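Local coordinates for PUA domain-containing protein (Thermoplasma acidophilum DSM 1728, PDB 1Q7H), which is of uncertain function but carries a PUA domain and, like its relatives, probably binds RNA, perhaps in translation initiation, at residues Ser3-Trp16 with Glu29-Tyr43. Residues are numbered along the deposited sequence; the frame is centred on the assembly and turned at random.
Sequences SKHFISKKEAKRIW and ESLEVAAQKSASAYY
Trp16 turns the edge of its indole to the loop at Glu29, and NE1 donates to the backbone O of Glu29 at 2.8 Å. The oxygen lies close to the ring plane and offers a lone pair, although the hydrogen bond is bent (N-H...O 132°). Tryptophan suits this place because one flat group both packs beside the helix and supplies a donor for a loop carbonyl; a phenylalanine here would probably leave the Glu29 carbonyl without this donor and the loop less firmly tied to the helix. Alongside, Leu31 sends CD1 into the helix face, 3.8 Å from Ile15 CB and also against Ala12, whose small side chain lets the leucine come close to the helix backbone. Branched Ile15 serves two partners, laying CD1 over one face of the Tyr42 ring, off-centre, 3.8 Å from CZ. Tyr42 suits both surroundings: its ring is apolar, while at its phenol end a water accepts from Arg14 NH2 and lies 2.6 Å from Tyr42 OH. Ile7 holds CG1 between its backbone N and carbonyl carbon (chi1 60°), which turns CD1 toward Leu31 CB and the edge of the Tyr42 ring and puts CG2 against Val33 CG1, 3.6 Å away. On the sheet's other face the long, extended chain of Lys4 crosses Tyr43 at about a right angle, carrying CE and NZ above the ring, a cation-pi contact with NZ 4.0 Å from the centroid. Two backbone hydrogen bonds join His5 and Val33 as an antiparallel hydrogen-bonded pair, and Ile7 N donates to Leu31 O. Strand 5-6 thus edges an antiparallel sheet whose face bearing Val33 and Tyr42 is packed by helix 9-20, an alpha+beta arrangement in the pre-PUA domain.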
# COMPACT_ATOMS: atom_id res chain seq x y z
N SER A 3 10.39 5.67 22.27
CA SER A 3 10.22 6.59 21.12
C SER A 3 8.84 6.42 20.49
O SER A 3 8.49 7.10 19.53
CB SER A 3 11.31 6.33 20.07
OG SER A 3 11.45 7.44 19.21
N LYS A 4 8.05 5.50 21.04
CA LYS A 4 6.70 5.25 20.57
C LYS A 4 5.72 5.78 21.61
O LYS A 4 6.02 5.79 22.80
CB LYS A 4 6.43 3.75 20.40
CG LYS A 4 7.24 3.04 19.34
CD LYS A 4 6.78 1.59 19.27
CE LYS A 4 7.61 0.76 18.33
NZ LYS A 4 7.15 -0.65 18.35
N HIS A 5 4.54 6.20 21.15
CA HIS A 5 3.51 6.71 22.05
C HIS A 5 2.13 6.34 21.53
O HIS A 5 1.85 6.53 20.35
CB HIS A 5 3.56 8.24 22.14
CG HIS A 5 4.83 8.79 22.71
ND1 HIS A 5 5.03 8.98 24.06
CD2 HIS A 5 5.95 9.24 22.10
CE1 HIS A 5 6.21 9.53 24.26
NE2 HIS A 5 6.79 9.70 23.08
N PHE A 6 1.27 5.83 22.39
CA PHE A 6 -0.08 5.54 21.95
C PHE A 6 -0.72 6.92 21.82
O PHE A 6 -0.48 7.79 22.67
CB PHE A 6 -0.82 4.70 22.99
CG PHE A 6 -0.49 3.24 22.92
CD1 PHE A 6 -1.20 2.40 22.06
CD2 PHE A 6 0.56 2.72 23.66
CE1 PHE A 6 -0.87 1.05 21.95
CE2 PHE A 6 0.90 1.37 23.56
CZ PHE A 6 0.19 0.53 22.70
N ILE A 7 -1.48 7.12 20.76
CA ILE A 7 -2.11 8.40 20.52
C ILE A 7 -3.55 8.39 21.02
O ILE A 7 -4.13 7.34 21.26
CB ILE A 7 -2.06 8.77 19.01
CG1 ILE A 7 -2.77 7.73 18.16
CG2 ILE A 7 -0.61 8.85 18.56
CD1 ILE A 7 -2.67 8.01 16.67
N SER A 8 -4.11 9.59 21.21
CA SER A 8 -5.48 9.72 21.68
C SER A 8 -6.48 9.07 20.71
O SER A 8 -6.15 8.75 19.57
CB SER A 8 -5.84 11.20 21.85
OG SER A 8 -6.00 11.82 20.58
N LYS A 9 -7.70 8.90 21.19
CA LYS A 9 -8.77 8.33 20.41
C LYS A 9 -9.04 9.22 19.19
O LYS A 9 -9.23 8.73 18.08
CB LYS A 9 -10.02 8.22 21.29
CG LYS A 9 -10.99 7.09 20.94
CD LYS A 9 -11.69 7.33 19.61
CE LYS A 9 -12.65 6.20 19.29
NZ LYS A 9 -13.72 6.04 20.32
N LYS A 10 -9.05 10.54 19.40
CA LYS A 10 -9.31 11.46 18.30
C LYS A 10 -8.21 11.45 17.25
O LYS A 10 -8.48 11.59 16.06
CB LYS A 10 -9.54 12.87 18.83
CG LYS A 10 -10.84 13.01 19.61
CD LYS A 10 -11.05 14.40 20.19
CE LYS A 10 -11.23 15.45 19.10
NZ LYS A 10 -11.58 16.78 19.69
N GLU A 11 -6.96 11.28 17.68
CA GLU A 11 -5.85 11.23 16.73
C GLU A 11 -5.98 9.96 15.90
O GLU A 11 -5.84 9.99 14.68
CB GLU A 11 -4.52 11.25 17.48
CG GLU A 11 -4.23 12.56 18.20
CD GLU A 11 -3.65 13.62 17.27
OE1 GLU A 11 -3.61 13.40 16.04
OE2 GLU A 11 -3.22 14.67 17.78
N ALA A 12 -6.25 8.83 16.56
CA ALA A 12 -6.39 7.56 15.88
C ALA A 12 -7.50 7.63 14.84
O ALA A 12 -7.33 7.18 13.70
CB ALA A 12 -6.70 6.45 16.88
N LYS A 13 -8.63 8.20 15.23
CA LYS A 13 -9.77 8.31 14.33
C LYS A 13 -9.39 8.90 12.98
O LYS A 13 -9.89 8.46 11.95
CB LYS A 13 -10.87 9.16 14.98
CG LYS A 13 -12.18 9.18 14.21
CD LYS A 13 -13.20 10.05 14.92
CE LYS A 13 -14.50 10.14 14.15
NZ LYS A 13 -15.18 8.81 14.03
N ARG A 14 -8.50 9.89 12.98
CA ARG A 14 -8.09 10.51 11.73
C ARG A 14 -7.43 9.48 10.82
O ARG A 14 -7.66 9.45 9.61
CB ARG A 14 -7.11 11.65 11.98
CG ARG A 14 -6.62 12.32 10.70
CD ARG A 14 -5.70 13.48 10.98
NE ARG A 14 -4.40 13.06 11.49
CZ ARG A 14 -3.35 12.78 10.71
NH1 ARG A 14 -3.46 12.89 9.39
NH2 ARG A 14 -2.21 12.41 11.26
N ILE A 15 -6.59 8.63 11.40
CA ILE A 15 -5.91 7.61 10.64
C ILE A 15 -6.89 6.54 10.17
O ILE A 15 -6.78 6.04 9.05
CB ILE A 15 -4.78 6.96 11.46
CG1 ILE A 15 -3.85 8.05 12.00
CG2 ILE A 15 -4.00 5.99 10.61
CD1 ILE A 15 -3.23 8.91 10.92
N TRP A 16 -7.86 6.19 11.02
CA TRP A 16 -8.85 5.18 10.63
C TRP A 16 -9.62 5.66 9.41
O TRP A 16 -9.86 4.90 8.46
CB TRP A 16 -9.86 4.91 11.75
CG TRP A 16 -9.28 4.51 13.07
CD1 TRP A 16 -8.05 3.95 13.29
CD2 TRP A 16 -9.92 4.62 14.34
NE1 TRP A 16 -7.89 3.70 14.64
CE2 TRP A 16 -9.02 4.11 15.30
CE3 TRP A 16 -11.16 5.10 14.77
CZ2 TRP A 16 -9.32 4.07 16.66
CZ3 TRP A 16 -11.46 5.06 16.12
CH2 TRP A 16 -10.55 4.55 17.05
N GLU A 29 -9.06 0.49 16.38
CA GLU A 29 -7.73 -0.00 16.73
C GLU A 29 -6.89 1.12 17.35
O GLU A 29 -6.82 2.22 16.80
CB GLU A 29 -7.02 -0.53 15.48
CG GLU A 29 -7.84 -1.55 14.70
CD GLU A 29 -7.43 -2.99 14.98
OE1 GLU A 29 -6.58 -3.22 15.87
OE2 GLU A 29 -7.97 -3.90 14.30
N SER A 30 -6.27 0.86 18.50
CA SER A 30 -5.45 1.89 19.12
C SER A 30 -4.10 1.87 18.41
O SER A 30 -3.62 0.81 18.02
CB SER A 30 -5.29 1.64 20.62
OG SER A 30 -4.69 0.39 20.89
N LEU A 31 -3.50 3.04 18.26
CA LEU A 31 -2.24 3.16 17.55
C LEU A 31 -1.08 3.81 18.32
O LEU A 31 -1.30 4.68 19.16
CB LEU A 31 -2.48 3.98 16.27
CG LEU A 31 -3.66 3.57 15.38
CD1 LEU A 31 -3.94 4.66 14.36
CD2 LEU A 31 -3.34 2.25 14.68
N GLU A 32 0.14 3.37 18.02
CA GLU A 32 1.32 3.97 18.62
C GLU A 32 2.00 4.66 17.46
O GLU A 32 2.00 4.15 16.34
CB GLU A 32 2.28 2.93 19.17
CG GLU A 32 1.73 2.07 20.26
CD GLU A 32 2.79 1.12 20.77
OE1 GLU A 32 3.59 1.54 21.64
OE2 GLU A 32 2.83 -0.03 20.29
N VAL A 33 2.57 5.83 17.70
CA VAL A 33 3.24 6.56 16.64
C VAL A 33 4.72 6.70 16.95
O VAL A 33 5.10 6.76 18.11
CB VAL A 33 2.59 7.95 16.45
CG1 VAL A 33 2.85 8.83 17.67
CG2 VAL A 33 3.10 8.59 15.17
N ALA A 34 5.54 6.75 15.91
CA ALA A 34 6.98 6.89 16.07
C ALA A 34 7.48 7.77 14.93
O ALA A 34 6.84 7.85 13.89
CB ALA A 34 7.65 5.53 16.03
N ALA A 35 8.63 8.42 15.11
CA ALA A 35 9.16 9.31 14.08
C ALA A 35 10.60 9.09 13.62
O ALA A 35 11.35 8.30 14.19
CB ALA A 35 8.98 10.75 14.52
N GLN A 36 10.96 9.81 12.56
CA GLN A 36 12.29 9.81 11.95
C GLN A 36 12.34 11.17 11.26
O GLN A 36 13.29 11.49 10.53
CB GLN A 36 12.42 8.72 10.89
CG GLN A 36 12.19 7.29 11.36
CD GLN A 36 13.31 6.75 12.22
OE1 GLN A 36 14.49 6.99 11.94
NE2 GLN A 36 12.96 5.98 13.25
N LYS A 37 11.29 11.96 11.49
CA LYS A 37 11.12 13.29 10.92
C LYS A 37 11.30 13.35 9.41
O LYS A 37 11.33 14.42 8.81
CB LYS A 37 12.04 14.30 11.61
CG LYS A 37 11.48 14.76 12.94
CD LYS A 37 10.12 15.42 12.74
CE LYS A 37 9.35 15.51 14.04
NZ LYS A 37 8.83 16.87 14.32
N SER A 38 11.41 12.17 8.81
CA SER A 38 11.52 12.02 7.37
C SER A 38 10.29 11.19 7.04
O SER A 38 9.94 10.97 5.87
CB SER A 38 12.80 11.26 7.00
OG SER A 38 12.86 10.01 7.67
N ALA A 39 9.64 10.74 8.11
CA ALA A 39 8.44 9.92 8.04
C ALA A 39 8.08 9.47 9.45
O ALA A 39 8.93 9.40 10.33
CB ALA A 39 8.66 8.71 7.14
N SER A 40 6.80 9.16 9.65
CA SER A 40 6.30 8.68 10.93
C SER A 40 5.58 7.37 10.64
O SER A 40 5.17 7.13 9.50
CB SER A 40 5.31 9.68 11.53
OG SER A 40 5.91 10.95 11.66
N ALA A 41 5.41 6.53 11.65
CA ALA A 41 4.73 5.27 11.46
C ALA A 41 3.75 5.03 12.58
O ALA A 41 4.01 5.38 13.73
CB ALA A 41 5.74 4.12 11.38
N TYR A 42 2.61 4.44 12.23
CA TYR A 42 1.58 4.11 13.21
C TYR A 42 1.57 2.58 13.33
O TYR A 42 1.39 1.86 12.34
CB TYR A 42 0.24 4.64 12.73
CG TYR A 42 0.24 6.14 12.56
CD1 TYR A 42 -0.16 6.97 13.61
CD2 TYR A 42 0.68 6.73 11.37
CE1 TYR A 42 -0.11 8.37 13.48
CE2 TYR A 42 0.72 8.11 11.23
CZ TYR A 42 0.33 8.93 12.29
OH TYR A 42 0.40 10.30 12.17
N TYR A 43 1.80 2.10 14.54
CA TYR A 43 1.86 0.68 14.84
C TYR A 43 0.59 0.15 15.48
O TYR A 43 -0.11 0.86 16.20
CB TYR A 43 2.99 0.40 15.84
CG TYR A 43 4.41 0.64 15.35
CD1 TYR A 43 5.29 -0.43 15.17
CD2 TYR A 43 4.87 1.93 15.10
CE1 TYR A 43 6.60 -0.22 14.76
CE2 TYR A 43 6.19 2.15 14.68
CZ TYR A 43 7.04 1.07 14.51
OH TYR A 43 8.33 1.28 14.10
O HOH W 1 9.45 9.05 17.88
O HOH W 2 -4.86 4.91 19.97
O HOH W 3 0.28 11.91 10.11